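PDB 5X32: D-mannose isomerase from Marinomonas mediterranea, which catalyses the reversible isomerisation of D-mannose to D-fructose and, less efficiently, of D-lyxose. Local coordinates for residues 211-219 with 274-285; 24-34 with 73-84. All coordinates share one frame; numbering follows the deposited sequence.

Contact 1 (211-219 with 274-285); sequences ASLSNSNEV and KAKYLFDLAYKK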
loop_
_atom_site.group_PDB
_atom_site.type_symbol
_atom_site.label_atom_id
_atom_site.label_comp_id
_atom_site.label_asym_id
_atom_site.label_seq_id
_atom_site.Cartn_x
_atom_site.Cartn_y
_atom_site.Cartn_z
ATOM N N ALA A 211 -15.310 -12.279 1.754
ATOM C CA ALA A 211 -15.140 -12.805 0.401
ATOM C C ALA A 211 -16.273 -13.745 -0.016
ATOM O O ALA A 211 -16.764 -13.661 -1.144
ATOM C CB ALA A 211 -13.803 -13.512 0.281
ATOM N N SER A 212 -16.719 -14.599 0.905
ATOM C CA SER A 212 -17.756 -15.605 0.611
ATOM C C SER A 212 -19.041 -14.989 0.093
ATOM O O SER A 212 -19.818 -15.651 -0.590
ATOM C CB SER A 212 -18.095 -16.423 1.859
ATOM O OG SER A 212 -16.996 -17.185 2.318
ATOM N N LEU A 213 -19.233 -13.708 0.398
ATOM C CA LEU A 213 -20.440 -12.975 0.039
ATOM C C LEU A 213 -20.505 -12.718 -1.433
ATOM O O LEU A 213 -21.524 -12.246 -1.940
ATOM C CB LEU A 213 -20.497 -11.648 0.782
ATOM C CG LEU A 213 -20.601 -11.810 2.295
ATOM C CD1 LEU A 213 -20.500 -10.463 2.987
ATOM C CD2 LEU A 213 -21.925 -12.488 2.616
ATOM N N SER A 214 -19.388 -12.936 -2.109
ATOM C CA SER A 214 -19.395 -12.822 -3.545
ATOM C C SER A 214 -19.399 -14.178 -4.249
ATOM O O SER A 214 -18.768 -15.173 -3.794
ATOM C CB SER A 214 -18.196 -11.984 -4.025
ATOM O OG SER A 214 -17.095 -12.797 -4.416
ATOM N N ASN A 215 -20.062 -14.154 -5.402
ATOM C CA ASN A 215 -20.073 -15.220 -6.404
ATOM C C ASN A 215 -18.723 -15.926 -6.593
ATOM O O ASN A 215 -18.589 -17.136 -6.341
ATOM C CB ASN A 215 -20.510 -14.548 -7.720
ATOM C CG ASN A 215 -22.003 -14.200 -7.750
ATOM O OD1 ASN A 215 -22.400 -13.034 -7.818
ATOM N ND2 ASN A 215 -22.829 -15.245 -7.918
ATOM N N SER A 216 -17.726 -15.121 -6.973
ATOM C CA SER A 216 -16.406 -15.624 -7.347
ATOM C C SER A 216 -15.528 -15.892 -6.124
ATOM O O SER A 216 -14.428 -16.463 -6.227
ATOM C CB SER A 216 -15.704 -14.635 -8.279
ATOM O OG SER A 216 -15.756 -13.317 -7.741
ATOM N N ASN A 217 -16.037 -15.472 -4.969
ATOM C CA ASN A 217 -15.311 -15.514 -3.705
ATOM C C ASN A 217 -14.082 -14.624 -3.715
ATOM O O ASN A 217 -13.096 -14.914 -3.036
ATOM C CB ASN A 217 -14.892 -16.945 -3.366
ATOM C CG ASN A 217 -16.074 -17.905 -3.302
ATOM O OD1 ASN A 217 -17.084 -17.623 -2.645
ATOM N ND2 ASN A 217 -15.947 -19.051 -3.973
ATOM N N GLU A 218 -14.151 -13.547 -4.498
ATOM C CA GLU A 218 -13.111 -12.519 -4.523
ATOM C C GLU A 218 -13.490 -11.359 -3.585
ATOM O O GLU A 218 -14.672 -11.129 -3.313
ATOM C CB GLU A 218 -12.914 -11.999 -5.948
ATOM C CG GLU A 218 -12.473 -13.040 -6.950
ATOM C CD GLU A 218 -12.474 -12.502 -8.385
ATOM O OE1 GLU A 218 -13.546 -12.506 -9.038
ATOM O OE2 GLU A 218 -11.401 -12.075 -8.866
ATOM N N VAL A 219 -12.503 -10.599 -3.118
ATOM C CA VAL A 219 -12.806 -9.486 -2.212
ATOM C C VAL A 219 -13.392 -8.280 -2.930
ATOM O O VAL A 219 -12.769 -7.708 -3.813
ATOM C CB VAL A 219 -11.585 -9.041 -1.442
ATOM C CG1 VAL A 219 -12.015 -8.145 -0.319
ATOM C CG2 VAL A 219 -10.838 -10.257 -0.914
ATOM N N LYS A 274 -5.804 -19.971 -0.610
ATOM C CA LYS A 274 -6.584 -18.769 -0.880
ATOM C C LYS A 274 -5.756 -17.758 -1.698
ATOM O O LYS A 274 -6.254 -17.202 -2.687
ATOM C CB LYS A 274 -7.104 -18.156 0.416
ATOM C CG LYS A 274 -8.079 -17.011 0.192
ATOM C CD LYS A 274 -9.349 -17.469 -0.550
ATOM C CE LYS A 274 -10.473 -16.418 -0.475
ATOM N NZ LYS A 274 -11.681 -16.665 -1.332
ATOM N N ALA A 275 -4.504 -17.529 -1.295
ATOM C CA ALA A 275 -3.584 -16.687 -2.062
ATOM C C ALA A 275 -3.504 -17.173 -3.516
ATOM O O ALA A 275 -3.567 -16.388 -4.483
ATOM C CB ALA A 275 -2.184 -16.671 -1.413
ATOM N N LYS A 276 -3.362 -18.486 -3.648
ATOM C CA LYS A 276 -3.226 -19.120 -4.935
ATOM C C LYS A 276 -4.490 -18.844 -5.757
ATOM O O LYS A 276 -4.428 -18.431 -6.922
ATOM C CB LYS A 276 -2.980 -20.616 -4.734
ATOM C CG LYS A 276 -2.163 -21.224 -5.816
ATOM C CD LYS A 276 -2.127 -22.752 -5.863
ATOM C CE LYS A 276 -1.373 -23.413 -4.721
ATOM N NZ LYS A 276 -1.057 -24.835 -5.138
ATOM N N TYR A 277 -5.637 -18.964 -5.102
ATOM C CA TYR A 277 -6.928 -18.811 -5.780
ATOM C C TYR A 277 -7.180 -17.376 -6.270
ATOM O O TYR A 277 -7.449 -17.155 -7.463
ATOM C CB TYR A 277 -8.053 -19.249 -4.836
ATOM C CG TYR A 277 -9.441 -19.054 -5.389
ATOM C CD1 TYR A 277 -10.234 -17.971 -4.998
ATOM C CD2 TYR A 277 -9.971 -19.961 -6.292
ATOM C CE1 TYR A 277 -11.520 -17.799 -5.507
ATOM C CE2 TYR A 277 -11.246 -19.805 -6.804
ATOM C CZ TYR A 277 -12.019 -18.731 -6.411
ATOM O OH TYR A 277 -13.281 -18.610 -6.949
ATOM N N LEU A 278 -7.052 -16.417 -5.344
ATOM C CA LEU A 278 -7.208 -14.992 -5.631
ATOM C C LEU A 278 -6.260 -14.555 -6.725
ATOM O O LEU A 278 -6.674 -13.889 -7.672
ATOM C CB LEU A 278 -6.981 -14.146 -4.382
ATOM C CG LEU A 278 -8.078 -14.272 -3.328
ATOM C CD1 LEU A 278 -7.704 -13.514 -2.070
ATOM C CD2 LEU A 278 -9.389 -13.749 -3.896
ATOM N N PHE A 279 -4.989 -14.922 -6.616
ATOM C CA PHE A 279 -4.065 -14.486 -7.648
ATOM C C PHE A 279 -4.428 -15.079 -9.010
ATOM O O PHE A 279 -4.507 -14.336 -9.988
ATOM C CB PHE A 279 -2.627 -14.861 -7.307
ATOM C CG PHE A 279 -1.622 -14.327 -8.285
ATOM C CD1 PHE A 279 -0.954 -13.135 -8.031
ATOM C CD2 PHE A 279 -1.337 -15.020 -9.459
ATOM C CE1 PHE A 279 -0.024 -12.635 -8.940
ATOM C CE2 PHE A 279 -0.428 -14.523 -10.373
ATOM C CZ PHE A 279 0.235 -13.330 -10.114
ATOM N N ASP A 280 -4.669 -16.392 -9.071
ATOM C CA ASP A 280 -4.947 -17.035 -10.360
ATOM C C ASP A 280 -6.145 -16.383 -11.020
ATOM O O ASP A 280 -6.099 -16.011 -12.199
ATOM C CB ASP A 280 -5.210 -18.534 -10.196
ATOM C CG ASP A 280 -3.967 -19.301 -9.774
ATOM O OD1 ASP A 280 -2.844 -18.770 -9.976
ATOM O OD2 ASP A 280 -4.116 -20.442 -9.270
ATOM N N LEU A 281 -7.206 -16.232 -10.236
ATOM C CA LEU A 281 -8.443 -15.632 -10.714
ATOM C C LEU A 281 -8.246 -14.177 -11.171
ATOM O O LEU A 281 -8.677 -13.806 -12.276
ATOM C CB LEU A 281 -9.513 -15.724 -9.628
ATOM C CG LEU A 281 -10.933 -15.995 -10.113
ATOM C CD1 LEU A 281 -10.936 -17.030 -11.216
ATOM C CD2 LEU A 281 -11.764 -16.470 -8.959
ATOM N N ALA A 282 -7.626 -13.356 -10.317
ATOM C CA ALA A 282 -7.415 -11.939 -10.636
ATOM C C ALA A 282 -6.569 -11.782 -11.887
ATOM O O ALA A 282 -6.991 -11.157 -12.858
ATOM C CB ALA A 282 -6.750 -11.201 -9.475
ATOM N N TYR A 283 -5.401 -12.412 -11.889
ATOM C CA TYR A 283 -4.497 -12.278 -13.013
ATOM C C TYR A 283 -5.184 -12.745 -14.292
ATOM O O TYR A 283 -5.161 -12.039 -15.307
ATOM C CB TYR A 283 -3.199 -13.059 -12.775
ATOM C CG TYR A 283 -2.164 -12.889 -13.885
ATOM C CD1 TYR A 283 -2.248 -13.629 -15.073
ATOM C CD2 TYR A 283 -1.108 -11.993 -13.749
ATOM C CE1 TYR A 283 -1.312 -13.479 -16.082
ATOM C CE2 TYR A 283 -0.162 -11.834 -14.748
ATOM C CZ TYR A 283 -0.265 -12.579 -15.915
ATOM O OH TYR A 283 0.665 -12.425 -16.921
ATOM N N LYS A 284 -5.826 -13.905 -14.248
ATOM C CA LYS A 284 -6.442 -14.402 -15.470
ATOM C C LYS A 284 -7.523 -13.455 -15.963
ATOM O O LYS A 284 -7.624 -13.207 -17.164
ATOM C CB LYS A 284 -7.046 -15.790 -15.266
ATOM C CG LYS A 284 -7.826 -16.260 -16.474
ATOM C CD LYS A 284 -8.066 -17.752 -16.427
ATOM C CE LYS A 284 -8.166 -18.249 -14.994
ATOM N NZ LYS A 284 -8.451 -19.707 -14.963
ATOM N N LYS A 285 -8.294 -12.873 -15.047
ATOM C CA LYS A 285 -9.323 -11.946 -15.496
ATOM C C LYS A 285 -8.796 -10.604 -16.009
ATOM O O LYS A 285 -9.400 -10.016 -16.906
ATOM C CB LYS A 285 -10.351 -11.684 -14.396
ATOM C CG LYS A 285 -11.245 -12.879 -14.072
ATOM C CD LYS A 285 -12.387 -12.401 -13.214
ATOM C CE LYS A 285 -13.105 -13.472 -12.460
ATOM N NZ LYS A 285 -14.132 -12.807 -11.600
#

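Contact 2 (24-34 with 73-84); sequences FPTCIDPEGGF and EYKHAAVHGIQY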
loop_
_atom_site.group_PDB
_atom_site.type_symbol
_atom_site.label_atom_id
_atom_site.label_comp_id
_atom_site.label_asym_id
_atom_site.label_seq_id
_atom_site.Cartn_x
_atom_site.Cartn_y
_atom_site.Cartn_z
ATOM N N PHE A 24 14.428 12.152 -3.842
ATOM C CA PHE A 24 15.428 12.767 -2.972
ATOM C C PHE A 24 16.442 13.536 -3.824
ATOM O O PHE A 24 16.906 13.014 -4.848
ATOM C CB PHE A 24 16.122 11.700 -2.118
ATOM C CG PHE A 24 16.952 12.255 -0.994
ATOM C CD1 PHE A 24 16.354 12.831 0.120
ATOM C CD2 PHE A 24 18.335 12.179 -1.042
ATOM C CE1 PHE A 24 17.120 13.341 1.156
ATOM C CE2 PHE A 24 19.111 12.681 -0.008
ATOM C CZ PHE A 24 18.502 13.266 1.094
ATOM N N PRO A 25 16.765 14.788 -3.425
ATOM C CA PRO A 25 16.282 15.486 -2.224
ATOM C C PRO A 25 15.116 16.445 -2.474
ATOM O O PRO A 25 14.740 17.184 -1.555
ATOM C CB PRO A 25 17.505 16.286 -1.797
ATOM C CG PRO A 25 18.070 16.711 -3.137
ATOM C CD PRO A 25 17.852 15.547 -4.074
ATOM N N THR A 26 14.538 16.405 -3.673
ATOM C CA THR A 26 13.468 17.319 -4.071
ATOM C C THR A 26 12.230 17.333 -3.151
ATOM O O THR A 26 11.619 18.385 -2.959
ATOM C CB THR A 26 12.985 16.982 -5.495
ATOM O OG1 THR A 26 14.124 16.783 -6.338
ATOM C CG2 THR A 26 12.132 18.101 -6.069
ATOM N N CYS A 27 11.849 16.188 -2.591
ATOM C CA CYS A 27 10.603 16.128 -1.820
ATOM C C CYS A 27 10.735 16.788 -0.456
ATOM O O CYS A 27 9.733 17.038 0.221
ATOM C CB CYS A 27 10.154 14.683 -1.627
ATOM S SG CYS A 27 11.380 13.750 -0.726
ATOM N N ILE A 28 11.967 17.088 -0.058
ATOM C CA ILE A 28 12.202 17.658 1.265
ATOM C C ILE A 28 11.767 19.116 1.304
ATOM O O ILE A 28 12.249 19.933 0.521
ATOM C CB ILE A 28 13.676 17.579 1.659
ATOM C CG1 ILE A 28 14.130 16.124 1.632
ATOM C CG2 ILE A 28 13.899 18.236 3.021
ATOM C CD1 ILE A 28 13.398 15.268 2.628
ATOM N N ASP A 29 10.808 19.419 2.170
ATOM C CA ASP A 29 10.417 20.809 2.339
ATOM C C ASP A 29 11.188 21.369 3.534
ATOM O O ASP A 29 10.955 20.963 4.671
ATOM C CB ASP A 29 8.902 20.964 2.536
ATOM C CG ASP A 29 8.491 22.426 2.730
ATOM O OD1 ASP A 29 9.360 23.307 2.543
ATOM O OD2 ASP A 29 7.317 22.704 3.078
ATOM N N PRO A 30 12.107 22.304 3.272
ATOM C CA PRO A 30 12.985 22.838 4.325
ATOM C C PRO A 30 12.152 23.405 5.458
ATOM O O PRO A 30 12.559 23.309 6.609
ATOM C CB PRO A 30 13.764 23.932 3.590
ATOM C CG PRO A 30 13.806 23.425 2.167
ATOM C CD PRO A 30 12.395 22.933 1.970
ATOM N N GLU A 31 10.959 23.893 5.114
ATOM C CA GLU A 31 9.944 24.342 6.073
ATOM C C GLU A 31 9.317 23.264 6.924
ATOM O O GLU A 31 8.706 23.572 7.928
ATOM C CB GLU A 31 8.795 25.047 5.349
ATOM C CG GLU A 31 9.186 26.284 4.613
ATOM C CD GLU A 31 9.502 27.403 5.577
ATOM O OE1 GLU A 31 8.578 28.197 5.880
ATOM O OE2 GLU A 31 10.664 27.473 6.046
ATOM N N GLY A 32 9.411 22.008 6.499
ATOM C CA GLY A 32 8.757 20.925 7.218
ATOM C C GLY A 32 8.010 19.944 6.319
ATOM O O GLY A 32 7.323 20.339 5.368
ATOM N N GLY A 33 8.167 18.655 6.615
ATOM C CA GLY A 33 7.485 17.608 5.874
ATOM C C GLY A 33 8.021 17.402 4.478
ATOM O O GLY A 33 9.179 17.721 4.190
ATOM N N PHE A 34 7.155 16.919 3.598
ATOM C CA PHE A 34 7.543 16.642 2.228
ATOM C C PHE A 34 6.613 17.321 1.242
ATOM O O PHE A 34 5.417 17.485 1.498
ATOM C CB PHE A 34 7.549 15.122 1.958
ATOM C CG PHE A 34 8.387 14.336 2.929
ATOM C CD1 PHE A 34 7.802 13.689 3.997
ATOM C CD2 PHE A 34 9.761 14.279 2.801
ATOM C CE1 PHE A 34 8.568 12.974 4.907
ATOM C CE2 PHE A 34 10.530 13.573 3.704
ATOM C CZ PHE A 34 9.932 12.923 4.759
ATOM N N GLU A 73 21.548 10.184 5.716
ATOM C CA GLU A 73 20.616 11.250 5.388
ATOM C C GLU A 73 19.197 10.723 5.113
ATOM O O GLU A 73 18.230 11.489 5.177
ATOM C CB GLU A 73 21.117 12.065 4.193
ATOM C CG GLU A 73 21.950 11.298 3.159
ATOM C CD GLU A 73 23.436 11.226 3.524
ATOM O OE1 GLU A 73 23.939 12.206 4.124
ATOM O OE2 GLU A 73 24.107 10.227 3.172
ATOM N N TYR A 74 19.062 9.417 4.874
ATOM C CA TYR A 74 17.741 8.819 4.716
ATOM C C TYR A 74 17.039 8.731 6.058
ATOM O O TYR A 74 15.839 9.009 6.171
ATOM C CB TYR A 74 17.838 7.432 4.092
ATOM C CG TYR A 74 18.176 7.448 2.628
ATOM C CD1 TYR A 74 17.943 8.586 1.862
ATOM C CD2 TYR A 74 18.712 6.324 2.006
ATOM C CE1 TYR A 74 18.239 8.608 0.507
ATOM C CE2 TYR A 74 19.014 6.331 0.652
ATOM C CZ TYR A 74 18.774 7.477 -0.095
ATOM O OH TYR A 74 19.061 7.508 -1.445
ATOM N N LYS A 75 17.799 8.366 7.082
ATOM C CA LYS A 75 17.280 8.392 8.436
ATOM C C LYS A 75 16.915 9.826 8.813
ATOM O O LYS A 75 15.903 10.055 9.495
ATOM C CB LYS A 75 18.295 7.812 9.409
ATOM C CG LYS A 75 17.733 7.469 10.773
ATOM C CD LYS A 75 18.882 7.359 11.760
ATOM C CE LYS A 75 18.434 7.342 13.203
ATOM N NZ LYS A 75 19.641 7.319 14.074
ATOM N N HIS A 76 17.706 10.793 8.344
ATOM C CA HIS A 76 17.353 12.182 8.627
ATOM C C HIS A 76 16.044 12.591 7.963
ATOM O O HIS A 76 15.202 13.236 8.585
ATOM C CB HIS A 76 18.449 13.141 8.172
ATOM C CG HIS A 76 19.718 13.028 8.956
ATOM N ND1 HIS A 76 20.900 13.617 8.548
ATOM C CD2 HIS A 76 19.988 12.416 10.135
ATOM C CE1 HIS A 76 21.843 13.362 9.436
ATOM N NE2 HIS A 76 21.317 12.634 10.409
ATOM N N ALA A 77 15.835 12.154 6.726
ATOM C CA ALA A 77 14.602 12.496 6.023
ATOM C C ALA A 77 13.403 11.796 6.661
ATOM O O ALA A 77 12.305 12.372 6.729
ATOM C CB ALA A 77 14.712 12.148 4.550
ATOM N N ALA A 78 13.604 10.569 7.135
ATOM C CA ALA A 78 12.516 9.839 7.793
ATOM C C ALA A 78 12.115 10.541 9.083
ATOM O O ALA A 78 10.927 10.667 9.391
ATOM C CB ALA A 78 12.911 8.386 8.078
ATOM N N VAL A 79 13.116 10.984 9.842
ATOM C CA VAL A 79 12.863 11.712 11.086
ATOM C C VAL A 79 12.215 13.078 10.828
ATOM O O VAL A 79 11.283 13.482 11.532
ATOM C CB VAL A 79 14.161 11.875 11.896
ATOM C CG1 VAL A 79 14.084 13.083 12.821
ATOM C CG2 VAL A 79 14.437 10.592 12.676
ATOM N N HIS A 80 12.710 13.789 9.828
ATOM C CA HIS A 80 12.065 15.016 9.398
ATOM C C HIS A 80 10.568 14.746 9.144
ATOM O O HIS A 80 9.681 15.488 9.614
ATOM C CB HIS A 80 12.773 15.550 8.155
ATOM C CG HIS A 80 12.155 16.784 7.584
ATOM N ND1 HIS A 80 12.258 17.115 6.248
ATOM C CD2 HIS A 80 11.417 17.763 8.156
ATOM C CE1 HIS A 80 11.614 18.243 6.021
ATOM N NE2 HIS A 80 11.096 18.660 7.163
ATOM N N GLY A 81 10.296 13.630 8.470
ATOM C CA GLY A 81 8.934 13.230 8.186
ATOM C C GLY A 81 8.119 12.967 9.427
ATOM O O GLY A 81 6.989 13.441 9.535
ATOM N N ILE A 82 8.700 12.240 10.377
ATOM C CA ILE A 82 8.021 11.959 11.635
ATOM C C ILE A 82 7.673 13.262 12.366
ATOM O O ILE A 82 6.579 13.406 12.928
ATOM C CB ILE A 82 8.880 11.090 12.552
ATOM C CG1 ILE A 82 9.165 9.740 11.911
ATOM C CG2 ILE A 82 8.152 10.849 13.855
ATOM C CD1 ILE A 82 7.935 8.855 11.839
ATOM N N GLN A 83 8.592 14.220 12.329
ATOM C CA GLN A 83 8.352 15.503 12.978
ATOM C C GLN A 83 7.139 16.171 12.354
ATOM O O GLN A 83 6.231 16.616 13.064
ATOM C CB GLN A 83 9.587 16.403 12.879
ATOM C CG GLN A 83 10.697 15.999 13.823
ATOM C CD GLN A 83 11.992 16.736 13.548
ATOM O OE1 GLN A 83 12.024 17.704 12.784
ATOM N NE2 GLN A 83 13.077 16.271 14.164
ATOM N N TYR A 84 7.097 16.210 11.026
ATOM C CA TYR A 84 5.945 16.821 10.359
ATOM C C TYR A 84 4.653 16.083 10.697
ATOM O O TYR A 84 3.577 16.680 10.809
ATOM C CB TYR A 84 6.119 16.806 8.861
ATOM C CG TYR A 84 5.095 17.620 8.120
ATOM C CD1 TYR A 84 5.180 18.999 8.073
ATOM C CD2 TYR A 84 4.008 17.003 7.503
ATOM C CE1 TYR A 84 4.242 19.744 7.384
ATOM C CE2 TYR A 84 3.062 17.736 6.822
ATOM C CZ TYR A 84 3.182 19.106 6.762
ATOM O OH TYR A 84 2.231 19.834 6.082
#

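Contact 1 (211-219 with 274-285)
E218 and K285 reach for each other from opposite directions, E218 from the loop and K285 from helix 271-286. K285 NZ meets E218 OE1 at 2.6 Å in a salt bridge, on the syn side of the carboxylate and 23° out of its plane. S216 OG donates to the anti lone pair of the same E218 OE1 at 2.7 Å. E218 OE2 bonds to the hydroxyl of Y298, outside these segments. With three partners the carboxylate has little freedom to turn. L281 packs alongside, its CD2 4.0 Å from E218 CG, as the two side chains slant past one another.

Nearer the N-terminal end of the helix, Y277 and K274 hold the loop backbone. CG of Y277 is anti to the backbone N (chi1 176°), and the ring extends to the turn with S216 O at its edge. The Y277 hydroxyl OH donates to S216 O at 2.5 Å, tilted 31° from the carbonyl plane. N217 CB lies obliquely to the same ring. The long chain of K274 bends at chi2, and its NZ donates to N217 O at 2.8 Å, in the carbonyl plane. L278 CD2 adds an apolar contact, 4.0 Å from E218 CA.

S214 to N217 form a type I beta turn, so the helix binds this turn and the residue after it. The side chain of V219 is about 6 Å from that of H251, a probable proton donor/acceptor. This is a loop following one helix and docked on another near the probable active site, in the (alpha/alpha)6 barrel of the N-acylglucosamine 2-epimerase family.

Contact 2 (24-34 with 73-84)
A loop after the helix 9-23 lies along one side of helix 72-89 in this (alpha/alpha)6 barrel, and its I28, D29 and G33 gather round H80. The loop is built from two type I beta turns, P25 to I28 and D29 to G32. An Asx turn, E31 N to D29 OD1, shapes the second, while D29 OD2 forms a salt bridge with R50.

H80 enters this bend from the helix. Its CG stands opposite the backbone N (chi1 177°), which sends the imidazole out to the loop. The ring meets the loop by its edge: D29 O lies in the ring plane, 3.1 Å from H80 CE1, and I28 CG2 is 3.8 Å from the same CE1. H80 NE2 lies 3.0 Å from G33 N. Cutting H80 back to an alanine would probably open a gap between I28 and the D29 to G33 bend and leave the loop less firmly seated on the helix.

At the start of the helix segment the ring of Y74 turns its edge to a face of F24, a T-shaped pair with planes at 77° and centroids 5.5 Å apart. P25 CB sits over the opposite face of F24. A77 CB comes next, with I28 CD1 against it at 3.9 Å. F34 starts away from the helix, but its ring comes back to it and also meets F58 and F62 of helix 52-69. The edge of that ring points at A77 O, and F34 CE1 lies close to G81, which has no side chain to interfere. G33 likewise has none, and its CA rests 3.3 Å from Y84 CG.

How the contacts relate
From the N terminus the chain runs through helix 9-23 and reaches contact 2. This contact closes a loop that takes in strand 49-51 and helix 52-69 before the chain returns on helix 72-89. The chain then builds more of the barrel, up to helix 193-212. Contact 1 opens there and closes on helix 271-286, after strand 222-223 and helix 249-265. The two closures follow in series and neither nest nor cross. The centres of contact 1 and contact 2 are about 39 Å apart, on opposite sides of the chain's centre, and the two do not touch. Contact 2 lies away from the probable catalytic residues; contact 1 approaches one of them through V219.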